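Local coordinates for protein ADP/ATP-dependent NAD(P)H-hydrate dehydratase (Bacillus subtilis, PDB 3RPZ) that probably repairs damaged NAD(P)H by ADP- or ATP-dependent dehydration of its hydrate, a lyase reaction of the NAD(P)H-hydrate dehydratase family, at residues N5-T10 against D201-P206; K60-T65 against E79-R84; K169-Y174 against Q192-F197. All coordinates share one frame; numbering follows the deposited sequence.

Overall arrangement
One mixed beta sheet ties the three contacts together. Interaction 2 pairs its edge strand 81-84 with 60-65, whereas interactions 1 and 3 sit at the other edge, where strands 194-196 and 202-204 run antiparallel to their neighbours. The centre of interaction 2 is about 34 Å from that of interaction 1 and about 33 Å from that of interaction 3. Interactions 1 and 3, only about 9 Å apart between centres, touch through the pairing of those two strands. Along the chain, interaction 1 brings the N-terminal segment 5-10 onto 201-206 and so encloses both others, with interaction 2 closing before interaction 3 opens. Hydrated cofactor is bound at interaction 2 and AMP touches T193 in interaction 3.

Interaction 1 of 3, residues N5-T10 against D201-P206; sequences NVPFWT and DCWLNP
Two backbone hydrogen bonds fasten the extended N-terminal segment to strand 202-204, the last strand of the sheet in this chain: L204 N donates to P7 O (2.9 Å), and L204 O accepts W9 N (3.0 Å). Together they make a single beta bridge between F8 and L204, and F8 CA adds a CA-H...O contact to the same L204 O. Packing is organised around the indole of W203, which is covered on both faces. P7 CG makes a CH-pi contact with one face, set off toward the rim, while the edge of W9 meets the other in a T-shaped stack, its CE3 over the centre of the six-membered ring and the planes at 83°. W9 reaches this place with CG anti to its backbone N (chi1 -173°), and its NE1 is hydrogen-bonded to N241 of helix 235-256, so both ends of the indole are engaged. On the side of L204 and C202, V6 CG1 rests on L204 CG (3.7 Å) and on C202 SG (4.0 Å). The F8 ring crosses L204 at a slant, CE1 against CB, and runs past the P206 ring in the opposite sense, where F8 CD1 lies 3.6 Å from P206 CB.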
loop_
_atom_site.group_PDB
_atom_site.type_symbol
_atom_site.label_atom_id
_atom_site.label_comp_id
_atom_site.label_asym_id
_atom_site.label_seq_id
_atom_site.Cartn_x
_atom_site.Cartn_y
_atom_site.Cartn_z
ATOM N N ASN A 5 28.369 16.730 31.981
ATOM C CA ASN A 5 28.140 17.788 31.001
ATOM C C ASN A 5 28.409 17.347 29.550
ATOM O O ASN A 5 29.104 18.024 28.779
ATOM C CB ASN A 5 28.946 19.023 31.316
ATOM C CG ASN A 5 28.192 19.987 32.270
ATOM O OD1 ASN A 5 26.996 20.228 32.060
ATOM N ND2 ASN A 5 28.866 20.448 33.251
ATOM N N VAL A 6 27.703 16.330 29.150
ATOM C CA VAL A 6 27.800 15.843 27.786
ATOM C C VAL A 6 27.021 16.836 26.920
ATOM O O VAL A 6 25.848 17.136 27.193
ATOM C CB VAL A 6 27.238 14.428 27.706
ATOM C CG1 VAL A 6 27.291 13.902 26.237
ATOM C CG2 VAL A 6 28.051 13.508 28.602
ATOM N N PRO A 7 27.635 17.341 25.832
ATOM C CA PRO A 7 26.950 18.310 24.999
ATOM C C PRO A 7 25.876 17.683 24.143
ATOM O O PRO A 7 25.979 16.502 23.767
ATOM C CB PRO A 7 28.079 18.872 24.113
ATOM C CG PRO A 7 28.999 17.712 23.998
ATOM C CD PRO A 7 28.996 17.082 25.346
ATOM N N PHE A 8 24.856 18.470 23.806
ATOM C CA PHE A 8 23.866 18.059 22.836
ATOM C C PHE A 8 24.377 18.261 21.419
ATOM O O PHE A 8 25.032 19.221 21.089
ATOM C CB PHE A 8 22.557 18.831 23.035
ATOM C CG PHE A 8 21.797 18.414 24.260
ATOM C CD1 PHE A 8 20.995 17.335 24.271
ATOM C CD2 PHE A 8 21.926 19.134 25.433
ATOM C CE1 PHE A 8 20.325 16.918 25.394
ATOM C CE2 PHE A 8 21.239 18.743 26.597
ATOM C CZ PHE A 8 20.403 17.626 26.548
ATOM N N TRP A 9 24.028 17.322 20.549
ATOM C CA TRP A 9 24.201 17.507 19.097
ATOM C C TRP A 9 23.005 18.340 18.672
ATOM O O TRP A 9 21.877 17.842 18.627
ATOM C CB TRP A 9 24.287 16.156 18.386
ATOM C CG TRP A 9 24.614 16.213 16.940
ATOM C CD1 TRP A 9 23.776 15.952 15.904
ATOM C CD2 TRP A 9 25.897 16.506 16.366
ATOM N NE1 TRP A 9 24.447 16.078 14.716
ATOM C CE2 TRP A 9 25.761 16.379 14.966
ATOM C CE3 TRP A 9 27.149 16.832 16.897
ATOM C CZ2 TRP A 9 26.838 16.602 14.089
ATOM C CZ3 TRP A 9 28.206 17.059 16.031
ATOM C CH2 TRP A 9 28.035 16.912 14.629
ATOM N N THR A 10 23.265 19.600 18.355
ATOM C CA THR A 10 22.209 20.581 18.137
ATOM C C THR A 10 21.901 20.810 16.677
ATOM O O THR A 10 22.595 20.350 15.783
ATOM C CB THR A 10 22.633 21.954 18.687
ATOM O OG1 THR A 10 23.728 22.429 17.912
ATOM C CG2 THR A 10 23.035 21.861 20.206
ATOM N N ASP A 201 34.785 10.872 22.421
ATOM C CA ASP A 201 33.780 11.888 22.118
ATOM C C ASP A 201 32.435 11.330 22.558
ATOM O O ASP A 201 32.183 10.134 22.441
ATOM C CB ASP A 201 33.734 12.207 20.630
ATOM C CG ASP A 201 34.840 13.092 20.143
ATOM O OD1 ASP A 201 35.711 13.460 20.937
ATOM O OD2 ASP A 201 34.771 13.355 18.897
ATOM N N CYS A 202 31.551 12.176 23.068
ATOM C CA CYS A 202 30.225 11.743 23.440
ATOM C C CYS A 202 29.264 12.908 23.335
ATOM O O CYS A 202 29.613 14.063 23.629
ATOM C CB CYS A 202 30.270 11.193 24.830
ATOM S SG CYS A 202 28.842 10.327 25.444
ATOM N N TRP A 203 28.050 12.593 22.894
ATOM C CA TRP A 203 26.978 13.567 22.692
ATOM C C TRP A 203 25.678 13.008 23.226
ATOM O O TRP A 203 25.508 11.798 23.366
ATOM C CB TRP A 203 26.815 13.899 21.211
ATOM C CG TRP A 203 28.024 14.465 20.560
ATOM C CD1 TRP A 203 29.112 13.766 20.028
ATOM C CD2 TRP A 203 28.313 15.844 20.346
ATOM N NE1 TRP A 203 30.006 14.636 19.492
ATOM C CE2 TRP A 203 29.555 15.915 19.669
ATOM C CE3 TRP A 203 27.649 17.021 20.655
ATOM C CZ2 TRP A 203 30.121 17.112 19.293
ATOM C CZ3 TRP A 203 28.211 18.224 20.252
ATOM C CH2 TRP A 203 29.442 18.254 19.617
ATOM N N LEU A 204 24.752 13.918 23.535
ATOM C CA LEU A 204 23.350 13.586 23.831
ATOM C C LEU A 204 22.499 14.066 22.679
ATOM O O LEU A 204 22.734 15.133 22.124
ATOM C CB LEU A 204 22.868 14.235 25.118
ATOM C CG LEU A 204 23.609 13.873 26.396
ATOM C CD1 LEU A 204 22.923 14.554 27.604
ATOM C CD2 LEU A 204 23.692 12.359 26.623
ATOM N N ASN A 205 21.440 13.317 22.396
ATOM C CA ASN A 205 20.491 13.719 21.379
ATOM C C ASN A 205 19.334 14.494 21.994
ATOM O O ASN A 205 18.714 13.990 22.936
ATOM C CB ASN A 205 19.894 12.507 20.692
ATOM C CG ASN A 205 19.019 12.943 19.545
ATOM O OD1 ASN A 205 19.476 13.613 18.634
ATOM N ND2 ASN A 205 17.745 12.586 19.602
ATOM N N PRO A 206 19.035 15.702 21.488
ATOM C CA PRO A 206 17.983 16.516 22.091
ATOM C C PRO A 206 16.584 16.335 21.523
ATOM O O PRO A 206 15.644 16.997 21.999
ATOM C CB PRO A 206 18.435 17.949 21.755
ATOM C CG PRO A 206 19.148 17.830 20.461
ATOM C CD PRO A 206 19.829 16.471 20.496
#

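Interaction 2 of 3, residues K60-T65 against E79-R84; sequences KLVIGT and EATYWR. With NPW (beta-6-hydroxy-1,4,5,6-tetrahydronicotinamide adenine dinucleotide phosphate), chain D.
Parallel pairing of I63 with Y82 and of V62 with T81 joins the two strands of a beta-alpha-beta unit whose connection carries helix 70-73. The main-chain ladder begins with T81 N donating to L61 O, continues with I63 N to T81 O (2.8 Å), and then passes to W83 N, which approaches I63 O from above the carbonyl plane, 44° out of it. Beyond this the pairing slackens: T65 N to W83 O is a weak bond.

Water extends the ladder at its start. One molecule accepts from L61 N and donates to E79 O, and a second donates to L61 O while hydrogen-bonding T81 OG1 (2.8 Å).

Among the apolar contacts, I63 and Y82 lie side by side and point the same way, with I63 CB against CD1 and CE1 of the tyrosine ring, while I63 CD1 reaches A80 CB. V62 and T81 project from the other face; V62 CG1 packs on W83 CB (3.8 Å).

The bound hydrated cofactor meets both segments. The K60 chain bends at chi3 (-71°), bringing NZ to the diphosphate oxygen OB2 of NPW in a hydrogen bond of 2.7 Å. With an alanine here the amine is gone, and OB2 of the cofactor would probably be left without this charged hydrogen-bond donor. The site is completed across the interface with a second subunit, whose D219 and H152 are also hydrogen-bonded to NPW. R84 pairs with E67 of its own chain through NH1, and its NE forms a salt bridge to D41 of the second subunit. At the carboxamide end of NPW, T81 CG2 lies 3.4 Å from C7C and C3C, and E79 O comes within 3.1 Å of the carboxamide nitrogen N7C.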
loop_
_atom_site.group_PDB
_atom_site.type_symbol
_atom_site.label_atom_id
_atom_site.label_comp_id
_atom_site.label_asym_id
_atom_site.label_seq_id
_atom_site.Cartn_x
_atom_site.Cartn_y
_atom_site.Cartn_z
ATOM N N LYS A 60 22.118 2.513 -3.492
ATOM C CA LYS A 60 21.362 1.288 -3.663
ATOM C C LYS A 60 21.262 0.583 -2.335
ATOM O O LYS A 60 22.115 0.760 -1.477
ATOM C CB LYS A 60 21.987 0.350 -4.707
ATOM C CG LYS A 60 21.798 0.860 -6.148
ATOM C CD LYS A 60 21.985 -0.206 -7.225
ATOM C CE LYS A 60 23.354 -0.589 -7.338
ATOM N NZ LYS A 60 23.381 -1.862 -8.296
ATOM N N LEU A 61 20.245 -0.261 -2.187
ATOM C CA LEU A 61 20.127 -1.115 -0.997
ATOM C C LEU A 61 19.862 -2.539 -1.415
ATOM O O LEU A 61 18.933 -2.822 -2.216
ATOM C CB LEU A 61 18.972 -0.649 -0.115
ATOM C CG LEU A 61 18.699 -1.492 1.135
ATOM C CD1 LEU A 61 19.862 -1.392 2.117
ATOM C CD2 LEU A 61 17.358 -1.125 1.825
ATOM N N VAL A 62 20.671 -3.451 -0.901
ATOM C CA VAL A 62 20.453 -4.886 -0.980
ATOM C C VAL A 62 19.946 -5.364 0.382
ATOM O O VAL A 62 20.596 -5.054 1.388
ATOM C CB VAL A 62 21.743 -5.613 -1.365
ATOM C CG1 VAL A 62 21.554 -7.131 -1.355
ATOM C CG2 VAL A 62 22.207 -5.130 -2.755
ATOM N N ILE A 63 18.825 -6.060 0.418
ATOM C CA ILE A 63 18.275 -6.608 1.668
ATOM C C ILE A 63 18.529 -8.102 1.644
ATOM O O ILE A 63 18.070 -8.801 0.730
ATOM C CB ILE A 63 16.815 -6.288 1.809
ATOM C CG1 ILE A 63 16.593 -4.754 1.833
ATOM C CG2 ILE A 63 16.292 -6.911 3.125
ATOM C CD1 ILE A 63 15.113 -4.332 1.951
ATOM N N GLY A 64 19.302 -8.577 2.621
ATOM C CA GLY A 64 19.539 -10.009 2.809
ATOM C C GLY A 64 18.580 -10.508 3.875
ATOM O O GLY A 64 18.769 -10.336 5.076
ATOM N N THR A 65 17.511 -11.130 3.430
ATOM C CA THR A 65 16.457 -11.621 4.327
ATOM C C THR A 65 15.957 -12.938 3.792
ATOM O O THR A 65 16.253 -13.334 2.674
ATOM C CB THR A 65 15.377 -10.603 4.496
ATOM O OG1 THR A 65 14.504 -10.990 5.627
ATOM C CG2 THR A 65 14.494 -10.450 3.240
ATOM N N GLU A 79 12.254 -0.227 -4.472
ATOM C CA GLU A 79 13.551 0.231 -4.885
ATOM C C GLU A 79 14.707 -0.644 -4.405
ATOM O O GLU A 79 15.800 -0.556 -4.947
ATOM C CB GLU A 79 13.773 1.676 -4.437
ATOM C CG GLU A 79 12.751 2.677 -5.041
ATOM C CD GLU A 79 11.376 2.694 -4.401
ATOM O OE1 GLU A 79 11.156 2.118 -3.310
ATOM O OE2 GLU A 79 10.520 3.404 -4.983
ATOM N N ALA A 80 14.481 -1.488 -3.420
ATOM C CA ALA A 80 15.479 -2.386 -2.905
ATOM C C ALA A 80 15.573 -3.639 -3.736
ATOM O O ALA A 80 14.574 -4.056 -4.350
ATOM C CB ALA A 80 15.136 -2.787 -1.466
ATOM N N THR A 81 16.762 -4.246 -3.787
ATOM C CA THR A 81 16.973 -5.565 -4.342
ATOM C C THR A 81 17.381 -6.531 -3.215
ATOM O O THR A 81 17.486 -6.100 -2.057
ATOM C CB THR A 81 17.982 -5.601 -5.466
ATOM O OG1 THR A 81 19.280 -5.286 -4.917
ATOM C CG2 THR A 81 17.581 -4.636 -6.610
ATOM N N TYR A 82 17.562 -7.805 -3.537
ATOM C CA TYR A 82 17.632 -8.849 -2.496
ATOM C C TYR A 82 18.827 -9.774 -2.658
ATOM O O TYR A 82 19.224 -10.097 -3.761
ATOM C CB TYR A 82 16.317 -9.648 -2.466
ATOM C CG TYR A 82 15.192 -8.758 -2.166
ATOM C CD1 TYR A 82 14.894 -8.362 -0.862
ATOM C CD2 TYR A 82 14.480 -8.184 -3.195
ATOM C CE1 TYR A 82 13.921 -7.397 -0.595
ATOM C CE2 TYR A 82 13.526 -7.194 -2.939
ATOM C CZ TYR A 82 13.253 -6.829 -1.641
ATOM O OH TYR A 82 12.360 -5.833 -1.322
ATOM N N TRP A 83 19.315 -10.197 -1.509
ATOM C CA TRP A 83 20.236 -11.303 -1.375
ATOM C C TRP A 83 19.426 -12.367 -0.635
ATOM O O TRP A 83 19.126 -12.246 0.551
ATOM C CB TRP A 83 21.479 -10.895 -0.607
ATOM C CG TRP A 83 22.486 -12.031 -0.446
ATOM C CD1 TRP A 83 22.575 -13.152 -1.213
ATOM C CD2 TRP A 83 23.513 -12.099 0.518
ATOM N NE1 TRP A 83 23.640 -13.929 -0.780
ATOM C CE2 TRP A 83 24.234 -13.288 0.274
ATOM C CE3 TRP A 83 23.940 -11.246 1.530
ATOM C CZ2 TRP A 83 25.316 -13.662 1.068
ATOM C CZ3 TRP A 83 25.048 -11.622 2.308
ATOM C CH2 TRP A 83 25.704 -12.816 2.056
ATOM N N ARG A 84 18.944 -13.350 -1.394
ATOM C CA ARG A 84 17.975 -14.290 -0.921
ATOM C C ARG A 84 18.594 -15.134 0.228
ATOM O O ARG A 84 19.664 -15.742 0.051
ATOM C CB ARG A 84 17.506 -15.163 -2.101
ATOM C CG ARG A 84 16.450 -16.131 -1.754
ATOM C CD ARG A 84 15.826 -16.693 -3.086
ATOM N NE ARG A 84 15.219 -15.632 -3.873
ATOM C CZ ARG A 84 13.956 -15.218 -3.777
ATOM N NH1 ARG A 84 13.053 -15.915 -3.107
ATOM N NH2 ARG A 84 13.561 -14.117 -4.407
HETATM P P NPW D . 30.769 3.285 -10.265
HETATM O O1 NPW D . 31.098 1.869 -9.848
HETATM O O2 NPW D . 29.794 4.040 -9.421
HETATM O O3 NPW D . 32.003 4.148 -10.585
HETATM P PA NPW D . 25.217 -1.875 -12.946
HETATM P PB NPW D . 22.557 -1.165 -12.005
HETATM C C1A NPW D . 28.503 2.770 -13.406
HETATM C C1B NPW D . 18.443 -3.446 -11.770
HETATM N N1C NPW D . 17.896 -2.601 -10.736
HETATM N N1D NPW D . 28.700 7.815 -14.183
HETATM C C2A NPW D . 28.918 2.459 -11.970
HETATM O O2A NPW D . 30.121 3.163 -11.741
HETATM C C2B NPW D . 18.577 -2.777 -13.143
HETATM O O2B NPW D . 17.344 -2.649 -13.805
HETATM C C2C NPW D . 16.898 -2.936 -9.963
HETATM C C2D NPW D . 29.688 6.920 -14.038
HETATM C C3A NPW D . 29.089 0.950 -11.998
HETATM O O3A NPW D . 30.355 0.542 -12.560
HETATM C C3B NPW D . 19.531 -3.798 -13.796
HETATM O O3B NPW D . 18.732 -4.891 -14.271
HETATM C C3C NPW D . 16.344 -2.404 -8.912
HETATM N N3D NPW D . 29.591 5.596 -13.831
HETATM C C4B NPW D . 20.399 -4.243 -12.610
HETATM O O4B NPW D . 19.754 -3.808 -11.378
HETATM C C4C NPW D . 17.002 -1.126 -8.405
HETATM C C4D NPW D . 28.309 5.208 -13.814
HETATM O O4D NPW D . 27.713 1.641 -13.791
HETATM C C4E NPW D . 27.977 0.546 -12.946
HETATM C C5A NPW D . 27.184 6.071 -13.923
HETATM C C5B NPW D . 21.811 -3.648 -12.639
HETATM O O5B NPW D . 21.757 -2.243 -12.897
HETATM C C5C NPW D . 18.438 -1.070 -8.896
HETATM C C5E NPW D . 26.673 0.219 -12.216
HETATM O O5E NPW D . 25.790 -0.407 -13.139
HETATM C C6C NPW D . 18.522 -1.276 -10.434
HETATM O O6C NPW D . 17.862 -0.254 -11.176
HETATM C C6D NPW D . 27.393 7.475 -14.126
HETATM N N6D NPW D . 26.454 8.397 -14.264
HETATM N N7A NPW D . 25.977 5.411 -13.803
HETATM C C7C NPW D . 15.147 -2.897 -8.295
HETATM N N7C NPW D . 14.652 -2.243 -7.255
HETATM O O7C NPW D . 14.615 -3.960 -8.707
HETATM C C8A NPW D . 26.361 4.093 -13.597
HETATM N N9A NPW D . 27.781 4.021 -13.623
HETATM O OA1 NPW D . 26.196 -2.785 -12.332
HETATM O OA2 NPW D . 24.724 -2.100 -14.287
HETATM O OA3 NPW D . 24.044 -1.728 -11.856
HETATM O OB1 NPW D . 22.471 0.085 -12.761
HETATM O OB2 NPW D . 22.058 -1.181 -10.594
HETATM O O HOH W 1 18.630 -0.311 -4.726
HETATM O O HOH W 2 20.141 -2.637 -5.190
#

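Interaction 3 of 3, residues K169-Y174 against Q192-F197; sequences KKRAEY and QTVIAF
R171 NH2 donates to the main-chain oxygen of Q192 over 3.1 Å, the one direct hydrogen bond between the two segments. The N-H points almost straight at the oxygen (167°), which lies at the guanidinium edge, in its plane; seen from Q192, however, the donor stands well above the carbonyl plane, 52° out of it. A water doubles the link, accepting from R171 NE (2.9 Å) and donating to the same Q192 O (2.7 Å). Two donors therefore grip this oxygen, and the guanidinium uses NE and NH2 toward it, one through the water. Alongside, T193 CA also lies at the guanidinium edge, 3.7 Å from NH2.

Next to this polar link, V194 points toward the first turn of helix 171-182. Its CG2 sits against A172 N and comes within 4.1 Å of R171 CB, while CG1 faces A172 CA and CB. V194 CG1 is anti to the backbone N (chi1 -175°), which sets both methyls against A172, CG2 toward its N and CG1 toward its CB.

This is helix-on-sheet packing: helix 171-182 lies against antiparallel strand 194-196, and further along it A175 and A179 carry on the contact with V194 and A196. The helix begins just after K170, its N-cap residue, and Y174 N bonds to K170 O in the first turn.

Further out, the arginine is steadied from its other nitrogen, since NH1 is hydrogen-bonded to Q168 OE1 and K189 O. T193, part of the AMP pocket, has its CB pointing away from the helix segment, with OG1 hydrogen-bonded to G190 O. C202 and L204 of the neighbouring strand 202-204 flank the V194 side chain.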
loop_
_atom_site.group_PDB
_atom_site.type_symbol
_atom_site.label_atom_id
_atom_site.label_comp_id
_atom_site.label_asym_id
_atom_site.label_seq_id
_atom_site.Cartn_x
_atom_site.Cartn_y
_atom_site.Cartn_z
ATOM N N LYS A 169 20.572 5.343 35.727
ATOM C CA LYS A 169 21.012 6.420 36.612
ATOM C C LYS A 169 22.274 7.167 36.134
ATOM O O LYS A 169 22.563 8.249 36.598
ATOM C CB LYS A 169 21.320 5.855 38.013
ATOM C CG LYS A 169 20.133 5.210 38.709
ATOM C CD LYS A 169 20.571 4.621 40.058
ATOM C CE LYS A 169 19.471 3.813 40.721
ATOM N NZ LYS A 169 19.938 3.383 42.073
ATOM N N LYS A 170 23.047 6.539 35.255
ATOM C CA LYS A 170 24.371 7.007 34.843
ATOM C C LYS A 170 24.575 6.640 33.358
ATOM O O LYS A 170 25.554 6.005 32.992
ATOM C CB LYS A 170 25.465 6.335 35.705
ATOM C CG LYS A 170 25.462 6.608 37.202
ATOM C CD LYS A 170 26.814 6.298 37.818
ATOM C CE LYS A 170 27.208 4.815 37.767
ATOM N NZ LYS A 170 28.610 4.533 38.412
ATOM N N ARG A 171 23.616 7.038 32.518
ATOM C CA ARG A 171 23.612 6.534 31.123
ATOM C C ARG A 171 24.866 6.870 30.363
ATOM O O ARG A 171 25.473 6.017 29.720
ATOM C CB ARG A 171 22.382 7.036 30.365
ATOM C CG ARG A 171 21.080 6.398 30.823
ATOM C CD ARG A 171 19.843 7.199 30.358
ATOM N NE ARG A 171 19.890 7.519 28.938
ATOM C CZ ARG A 171 19.645 6.713 27.926
ATOM N NH1 ARG A 171 19.321 5.463 28.114
ATOM N NH2 ARG A 171 19.732 7.195 26.706
ATOM N N ALA A 172 25.245 8.146 30.363
ATOM C CA ALA A 172 26.419 8.574 29.597
ATOM C C ALA A 172 27.703 7.992 30.128
ATOM O O ALA A 172 28.545 7.590 29.343
ATOM C CB ALA A 172 26.534 10.084 29.492
ATOM N N GLU A 173 27.814 7.857 31.429
ATOM C CA GLU A 173 28.994 7.277 32.050
ATOM C C GLU A 173 29.180 5.834 31.588
ATOM O O GLU A 173 30.257 5.451 31.159
ATOM C CB GLU A 173 28.853 7.345 33.578
ATOM C CG GLU A 173 28.794 8.795 34.104
ATOM C CD GLU A 173 27.371 9.452 34.289
ATOM O OE1 GLU A 173 27.313 10.207 35.327
ATOM O OE2 GLU A 173 26.352 9.304 33.499
ATOM N N TYR A 174 28.121 5.038 31.641
ATOM C CA TYR A 174 28.205 3.648 31.207
ATOM C C TYR A 174 28.435 3.550 29.727
ATOM O O TYR A 174 29.217 2.706 29.287
ATOM C CB TYR A 174 26.985 2.817 31.641
ATOM C CG TYR A 174 27.025 2.370 33.106
ATOM C CD1 TYR A 174 27.926 1.420 33.532
ATOM C CD2 TYR A 174 26.100 2.865 34.008
ATOM C CE1 TYR A 174 27.965 1.016 34.851
ATOM C CE2 TYR A 174 26.130 2.443 35.343
ATOM C CZ TYR A 174 27.055 1.518 35.710
ATOM O OH TYR A 174 27.120 1.086 37.022
ATOM N N GLN A 192 16.892 11.237 25.613
ATOM C CA GLN A 192 18.256 11.726 25.591
ATOM C C GLN A 192 19.214 10.616 25.250
ATOM O O GLN A 192 20.055 10.219 26.068
ATOM C CB GLN A 192 18.633 12.454 26.887
ATOM C CG GLN A 192 17.731 13.647 27.139
ATOM C CD GLN A 192 18.236 14.557 28.232
ATOM O OE1 GLN A 192 18.918 14.134 29.158
ATOM N NE2 GLN A 192 17.857 15.796 28.150
ATOM N N THR A 193 19.051 10.080 24.049
ATOM C CA THR A 193 19.944 9.054 23.547
ATOM C C THR A 193 21.391 9.524 23.692
ATOM O O THR A 193 21.719 10.677 23.356
ATOM C CB THR A 193 19.602 8.708 22.083
ATOM O OG1 THR A 193 18.374 7.945 22.065
ATOM C CG2 THR A 193 20.715 7.851 21.399
ATOM N N VAL A 194 22.249 8.626 24.128
ATOM C CA VAL A 194 23.691 8.899 24.237
ATOM C C VAL A 194 24.406 8.342 23.028
ATOM O O VAL A 194 24.141 7.178 22.635
ATOM C CB VAL A 194 24.335 8.258 25.491
ATOM C CG1 VAL A 194 25.813 8.681 25.623
ATOM C CG2 VAL A 194 23.582 8.632 26.736
ATOM N N ILE A 195 25.217 9.145 22.346
ATOM C CA ILE A 195 26.058 8.667 21.259
ATOM C C ILE A 195 27.494 8.745 21.734
ATOM O O ILE A 195 28.071 9.833 21.830
ATOM C CB ILE A 195 25.868 9.476 19.962
ATOM C CG1 ILE A 195 24.393 9.579 19.553
ATOM C CG2 ILE A 195 26.710 8.823 18.809
ATOM C CD1 ILE A 195 23.614 10.765 20.136
ATOM N N ALA A 196 28.064 7.596 22.094
ATOM C CA ALA A 196 29.400 7.487 22.645
ATOM C C ALA A 196 30.353 6.860 21.644
ATOM O O ALA A 196 30.088 5.783 21.135
ATOM C CB ALA A 196 29.386 6.701 23.932
ATOM N N PHE A 197 31.452 7.556 21.349
ATOM C CA PHE A 197 32.453 7.122 20.388
ATOM C C PHE A 197 33.649 6.523 21.139
ATOM O O PHE A 197 33.950 6.947 22.250
ATOM C CB PHE A 197 32.871 8.300 19.494
ATOM C CG PHE A 197 31.777 8.773 18.598
ATOM C CD1 PHE A 197 31.477 8.098 17.449
ATOM C CD2 PHE A 197 30.986 9.825 18.962
ATOM C CE1 PHE A 197 30.418 8.493 16.659
ATOM C CE2 PHE A 197 29.931 10.215 18.172
ATOM C CZ PHE A 197 29.649 9.575 17.020
HETATM O O HOH W 3 20.861 10.288 28.672
#